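Potential RNA-dependent RNA polymerase (Human picobirnavirus, PDB 5I62) catalyses RNA-templated synthesis of RNA from ribonucleoside triphosphates, and is thought to serve both transcription and replication of the viral double-stranded RNA genome. Local coordinates at residues Ile111-Lys115 with Glu279-Asp283; Gly143-Phe147 with Gln173-Ser179. All blocks are in the same frame, centred on the assembly; numbering follows the deposited sequence.

Contact 1: Ile111-Lys115 with Glu279-Asp283; sequences ISAAK and ELLAD
With chi1 at -68°, K115 turns CG away from its own carbonyl carbon and then runs extended, while E279 sends CG opposite its backbone N (chi1 -172°) and is extended as well; the two chains cross at about a right angle and meet in a salt bridge. K115 NZ lies 3.0 Å from E279 OE2 and uses the anti lone pair of that oxygen, the one turned away from OE1. A long, flexible lysine suits this place: its CG packs on apolar L280 CD2 at 3.9 Å, and CD lies against the D283 carboxylate, 3.7 Å from D283 CG. The ammonium is hydrated too, one water linking NZ to D283 OD1. A second water joins the carbonyl oxygen of K115 to D283 OD2, an oxygen also gripped by W118 and R123. Behind the charged edge, L280 CD2 reaches I111 CG2 and A114 CB, each at 4.2 Å. The small methyl of A114 leaves room for that leucine branch, and I111 CG2 also lies against E279 OE2, at 3.6 Å, beside the salt bridge. Helix 271-284 follows strand 257-261 and the motif A-like sequence DFSKFD, so helix 108-116 probably packs on the palm. The two helices run at 37°, local axes 10.6 Å apart, and helix 327-345 underlies both, its V337 touching A114 and L280.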
loop_
_atom_site.group_PDB
_atom_site.type_symbol
_atom_site.label_atom_id
_atom_site.label_comp_id
_atom_site.label_asym_id
_atom_site.label_seq_id
_atom_site.Cartn_x
_atom_site.Cartn_y
_atom_site.Cartn_z
ATOM N N ILE A 111 7.364 -5.713 -22.979
ATOM C CA ILE A 111 6.634 -6.836 -22.398
ATOM C C ILE A 111 7.491 -8.097 -22.431
ATOM O O ILE A 111 7.538 -8.858 -21.456
ATOM C CB ILE A 111 5.285 -7.035 -23.120
ATOM C CG1 ILE A 111 4.363 -5.828 -22.892
ATOM C CG2 ILE A 111 4.595 -8.309 -22.652
ATOM C CD1 ILE A 111 3.148 -5.808 -23.807
ATOM N N SER A 112 8.205 -8.328 -23.548
ATOM C CA SER A 112 9.141 -9.450 -23.613
ATOM C C SER A 112 10.261 -9.310 -22.588
ATOM O O SER A 112 10.696 -10.303 -22.001
ATOM C CB SER A 112 9.751 -9.582 -25.017
ATOM O OG SER A 112 8.764 -9.959 -25.962
ATOM N N ALA A 113 10.783 -8.094 -22.410
ATOM C CA ALA A 113 11.833 -7.883 -21.417
ATOM C C ALA A 113 11.339 -8.248 -20.016
ATOM O O ALA A 113 12.043 -8.913 -19.244
ATOM C CB ALA A 113 12.317 -6.436 -21.470
ATOM N N ALA A 114 10.115 -7.855 -19.683
ATOM C CA ALA A 114 9.581 -8.179 -18.362
ATOM C C ALA A 114 9.456 -9.688 -18.178
ATOM O O ALA A 114 9.825 -10.231 -17.127
ATOM C CB ALA A 114 8.239 -7.486 -18.158
ATOM N N LYS A 115 8.931 -10.381 -19.196
ATOM C CA LYS A 115 8.788 -11.836 -19.136
ATOM C C LYS A 115 10.140 -12.515 -18.970
ATOM O O LYS A 115 10.252 -13.545 -18.296
ATOM C CB LYS A 115 8.101 -12.357 -20.399
ATOM C CG LYS A 115 6.629 -11.961 -20.565
ATOM C CD LYS A 115 6.047 -12.590 -21.838
ATOM C CE LYS A 115 4.672 -11.997 -22.173
ATOM N NZ LYS A 115 4.050 -12.564 -23.426
ATOM N N GLU A 279 -1.536 -10.211 -19.845
ATOM C CA GLU A 279 -0.562 -10.922 -20.668
ATOM C C GLU A 279 0.574 -11.489 -19.823
ATOM O O GLU A 279 1.023 -12.619 -20.046
ATOM C CB GLU A 279 -0.009 -10.000 -21.762
ATOM C CG GLU A 279 0.861 -10.761 -22.741
ATOM C CD GLU A 279 1.341 -9.929 -23.925
ATOM O OE1 GLU A 279 0.740 -8.873 -24.216
ATOM O OE2 GLU A 279 2.326 -10.346 -24.576
ATOM N N LEU A 280 1.077 -10.704 -18.868
ATOM C CA LEU A 280 2.134 -11.196 -17.987
ATOM C C LEU A 280 1.646 -12.368 -17.145
ATOM O O LEU A 280 2.366 -13.358 -16.952
ATOM C CB LEU A 280 2.630 -10.071 -17.090
ATOM C CG LEU A 280 3.240 -8.884 -17.833
ATOM C CD1 LEU A 280 3.563 -7.771 -16.838
ATOM C CD2 LEU A 280 4.487 -9.329 -18.581
ATOM N N LEU A 281 0.432 -12.247 -16.595
ATOM C CA LEU A 281 -0.136 -13.336 -15.803
ATOM C C LEU A 281 -0.330 -14.591 -16.649
ATOM O O LEU A 281 -0.076 -15.709 -16.183
ATOM C CB LEU A 281 -1.467 -12.900 -15.190
ATOM C CG LEU A 281 -1.298 -11.870 -14.083
ATOM C CD1 LEU A 281 -2.673 -11.415 -13.591
ATOM C CD2 LEU A 281 -0.504 -12.500 -12.963
ATOM N N ALA A 282 -0.776 -14.428 -17.896
ATOM C CA ALA A 282 -0.960 -15.595 -18.753
ATOM C C ALA A 282 0.372 -16.286 -19.029
ATOM O O ALA A 282 0.434 -17.517 -19.138
ATOM C CB ALA A 282 -1.657 -15.193 -20.053
ATOM N N ASP A 283 1.456 -15.510 -19.131
ATOM C CA ASP A 283 2.785 -16.100 -19.272
ATOM C C ASP A 283 3.177 -16.890 -18.028
ATOM O O ASP A 283 3.711 -18.001 -18.123
ATOM C CB ASP A 283 3.823 -15.005 -19.546
ATOM C CG ASP A 283 5.190 -15.577 -19.905
ATOM O OD1 ASP A 283 5.333 -16.099 -21.024
ATOM O OD2 ASP A 283 6.110 -15.533 -19.061
HETATM O O HOH W 1 1.322 -14.185 -22.363
HETATM O O HOH W 2 3.904 -15.424 -23.013
HETATM O O HOH W 3 8.837 -16.066 -18.938
#

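Contact 2: Gly143-Phe147 with Gln173-Ser179; sequences GSPYF and QNGREWS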
loop_
_atom_site.group_PDB
_atom_site.type_symbol
_atom_site.label_atom_id
_atom_site.label_comp_id
_atom_site.label_asym_id
_atom_site.label_seq_id
_atom_site.Cartn_x
_atom_site.Cartn_y
_atom_site.Cartn_z
ATOM N N GLY A 143 -16.759 -8.276 3.516
ATOM C CA GLY A 143 -17.449 -7.524 2.501
ATOM C C GLY A 143 -18.812 -8.116 2.157
ATOM O O GLY A 143 -19.491 -8.770 2.969
ATOM N N SER A 144 -19.199 -7.880 0.921
ATOM C CA SER A 144 -20.421 -8.394 0.331
ATOM C C SER A 144 -20.415 -9.936 0.317
ATOM O O SER A 144 -19.389 -10.530 -0.011
ATOM C CB SER A 144 -20.514 -7.797 -1.085
ATOM O OG SER A 144 -21.452 -8.429 -1.893
ATOM N N PRO A 145 -21.537 -10.595 0.692
ATOM C CA PRO A 145 -22.809 -10.076 1.205
ATOM C C PRO A 145 -22.960 -10.009 2.734
ATOM O O PRO A 145 -23.850 -9.309 3.225
ATOM C CB PRO A 145 -23.824 -11.081 0.660
ATOM C CG PRO A 145 -23.104 -12.375 0.816
ATOM C CD PRO A 145 -21.629 -12.045 0.434
ATOM N N TYR A 146 -22.139 -10.736 3.481
ATOM C CA TYR A 146 -22.377 -10.856 4.916
ATOM C C TYR A 146 -21.815 -9.701 5.730
ATOM O O TYR A 146 -22.329 -9.438 6.816
ATOM C CB TYR A 146 -21.800 -12.161 5.461
ATOM C CG TYR A 146 -22.484 -13.378 4.875
ATOM C CD1 TYR A 146 -23.821 -13.662 5.173
ATOM C CD2 TYR A 146 -21.799 -14.234 4.025
ATOM C CE1 TYR A 146 -24.458 -14.778 4.628
ATOM C CE2 TYR A 146 -22.421 -15.339 3.467
ATOM C CZ TYR A 146 -23.753 -15.606 3.779
ATOM O OH TYR A 146 -24.358 -16.706 3.231
ATOM N N PHE A 147 -20.780 -9.016 5.249
ATOM C CA PHE A 147 -20.186 -7.894 5.985
ATOM C C PHE A 147 -19.888 -8.268 7.443
ATOM O O PHE A 147 -20.231 -7.549 8.385
ATOM C CB PHE A 147 -21.083 -6.660 5.912
ATOM C CG PHE A 147 -20.330 -5.358 6.036
ATOM C CD1 PHE A 147 -19.613 -4.844 4.959
ATOM C CD2 PHE A 147 -20.339 -4.650 7.230
ATOM C CE1 PHE A 147 -18.913 -3.637 5.081
ATOM C CE2 PHE A 147 -19.652 -3.457 7.355
ATOM C CZ PHE A 147 -18.944 -2.949 6.280
ATOM N N GLN A 173 -22.153 -18.843 -4.063
ATOM C CA GLN A 173 -21.461 -19.182 -2.824
ATOM C C GLN A 173 -22.222 -20.307 -2.148
ATOM O O GLN A 173 -23.329 -20.080 -1.654
ATOM C CB GLN A 173 -21.363 -17.979 -1.884
ATOM C CG GLN A 173 -20.701 -16.766 -2.494
ATOM C CD GLN A 173 -20.638 -15.585 -1.545
ATOM O OE1 GLN A 173 -20.107 -14.538 -1.905
ATOM N NE2 GLN A 173 -21.172 -15.753 -0.307
ATOM N N ASN A 174 -21.634 -21.508 -2.142
ATOM C CA ASN A 174 -22.201 -22.688 -1.486
ATOM C C ASN A 174 -23.726 -22.733 -1.573
ATOM O O ASN A 174 -24.405 -22.691 -0.546
ATOM C CB ASN A 174 -21.759 -22.741 -0.018
ATOM C CG ASN A 174 -22.036 -24.087 0.623
ATOM O OD1 ASN A 174 -22.284 -25.065 -0.075
ATOM N ND2 ASN A 174 -21.993 -24.143 1.954
ATOM N N GLY A 175 -24.280 -22.768 -2.790
ATOM C CA GLY A 175 -25.720 -22.916 -2.962
ATOM C C GLY A 175 -26.517 -21.631 -3.059
ATOM O O GLY A 175 -27.698 -21.687 -3.406
ATOM N N ARG A 176 -25.921 -20.480 -2.762
ATOM C CA ARG A 176 -26.569 -19.185 -2.883
ATOM C C ARG A 176 -26.048 -18.460 -4.124
ATOM O O ARG A 176 -24.896 -18.628 -4.508
ATOM C CB ARG A 176 -26.292 -18.310 -1.658
ATOM C CG ARG A 176 -26.886 -18.802 -0.354
ATOM C CD ARG A 176 -25.965 -19.799 0.345
ATOM N NE ARG A 176 -26.116 -19.751 1.803
ATOM C CZ ARG A 176 -25.445 -20.530 2.641
ATOM N NH1 ARG A 176 -24.585 -21.424 2.164
ATOM N NH2 ARG A 176 -25.630 -20.417 3.956
ATOM N N GLU A 177 -26.895 -17.641 -4.738
ATOM C CA GLU A 177 -26.439 -16.681 -5.741
ATOM C C GLU A 177 -26.649 -15.277 -5.199
ATOM O O GLU A 177 -27.785 -14.873 -4.930
ATOM C CB GLU A 177 -27.145 -16.825 -7.087
ATOM C CG GLU A 177 -26.751 -15.644 -7.991
ATOM C CD GLU A 177 -27.099 -15.815 -9.458
ATOM O OE1 GLU A 177 -27.387 -16.952 -9.907
ATOM O OE2 GLU A 177 -27.079 -14.787 -10.166
ATOM N N TRP A 178 -25.554 -14.551 -5.014
ATOM C CA TRP A 178 -25.583 -13.148 -4.621
ATOM C C TRP A 178 -25.133 -12.277 -5.789
ATOM O O TRP A 178 -24.546 -12.750 -6.764
ATOM C CB TRP A 178 -24.670 -12.881 -3.418
ATOM C CG TRP A 178 -24.928 -13.693 -2.179
ATOM C CD1 TRP A 178 -24.323 -14.867 -1.816
ATOM C CD2 TRP A 178 -25.835 -13.369 -1.119
ATOM N NE1 TRP A 178 -24.806 -15.297 -0.594
ATOM C CE2 TRP A 178 -25.734 -14.395 -0.148
ATOM C CE3 TRP A 178 -26.724 -12.314 -0.894
ATOM C CZ2 TRP A 178 -26.474 -14.381 1.033
ATOM C CZ3 TRP A 178 -27.473 -12.312 0.279
ATOM C CH2 TRP A 178 -27.342 -13.341 1.224
ATOM N N SER A 179 -25.405 -10.986 -5.682
ATOM C CA SER A 179 -24.825 -10.010 -6.589
ATOM C C SER A 179 -23.711 -9.297 -5.826
ATOM O O SER A 179 -23.931 -8.838 -4.701
ATOM C CB SER A 179 -25.883 -9.030 -7.099
ATOM O OG SER A 179 -25.485 -8.440 -8.337
HETATM O O HOH W 4 -18.434 -12.972 -0.599
HETATM O O HOH W 5 -23.493 -17.368 0.881
#
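A beta hairpin, strands 168-173 and 176-189 joined by a type I' turn from Q173 to R176, meets the loop between helices 129-135 and 150-157 through packing of P145 and Y146 on W178. N174 and G175 at the turn's centre both have positive phi, and glycine is apt at the second because a CB there would press on the preceding carbonyl oxygen. P145, which follows a cis peptide bond, lays its ring on the indole of W178: CG sits 3.4 Å from the centroid of the five-membered ring, only 11° off its normal, a CH-pi contact over one face. A flat, electron-rich indole and a compact ring with polarised C-H groups are well matched for this. Y146 adds an edge-to-face pair with the six-membered ring of W178 (centroids 5.6 Å apart, planes at 73°), W178 CZ2 coming obliquely to the phenol ring. The cation of K156, from helix 150-157, also meets the Y146 ring.

Polar groups border this packing, and two waters bridge some of them. R176 stands apart from the waters: a bend at chi2, 86°, folds its chain back so that NH1 donates to N174 O within the turn, and Y146 OH rests over one face of its guanidinium. Q173 points its extended side chain at the loop, where its amide lies beside P145 CD and an amide's two-sided polarity is useful: OE1 accepts from a water that also donates to S144 O, and NE2 donates to another. That second water lies in the indole plane at the edge of W178, accepting from NE1 at 2.9 Å and hydrogen-bonded to Y146 OH at 2.6 Å.

Contacts 1 and 2 occupy separate places in the polymerase, their centres 34 Å apart and their nearest atoms about 21 Å apart, without touching. Along the chain the order is 111-115, 143-147, 173-179, 279-283, so both halves of contact 2 fall between the halves of contact 1. Contact 1 is a pairing of two helices and closes a long span of 163 intervening residues; contact 2 is local, bringing a loop onto a hairpin of the six-stranded mixed sheet across just 25. Both belong to the polymerase fold: contact 1 joins helices far apart in sequence, probably at the palm, and contact 2 holds a loop on the mixed sheet.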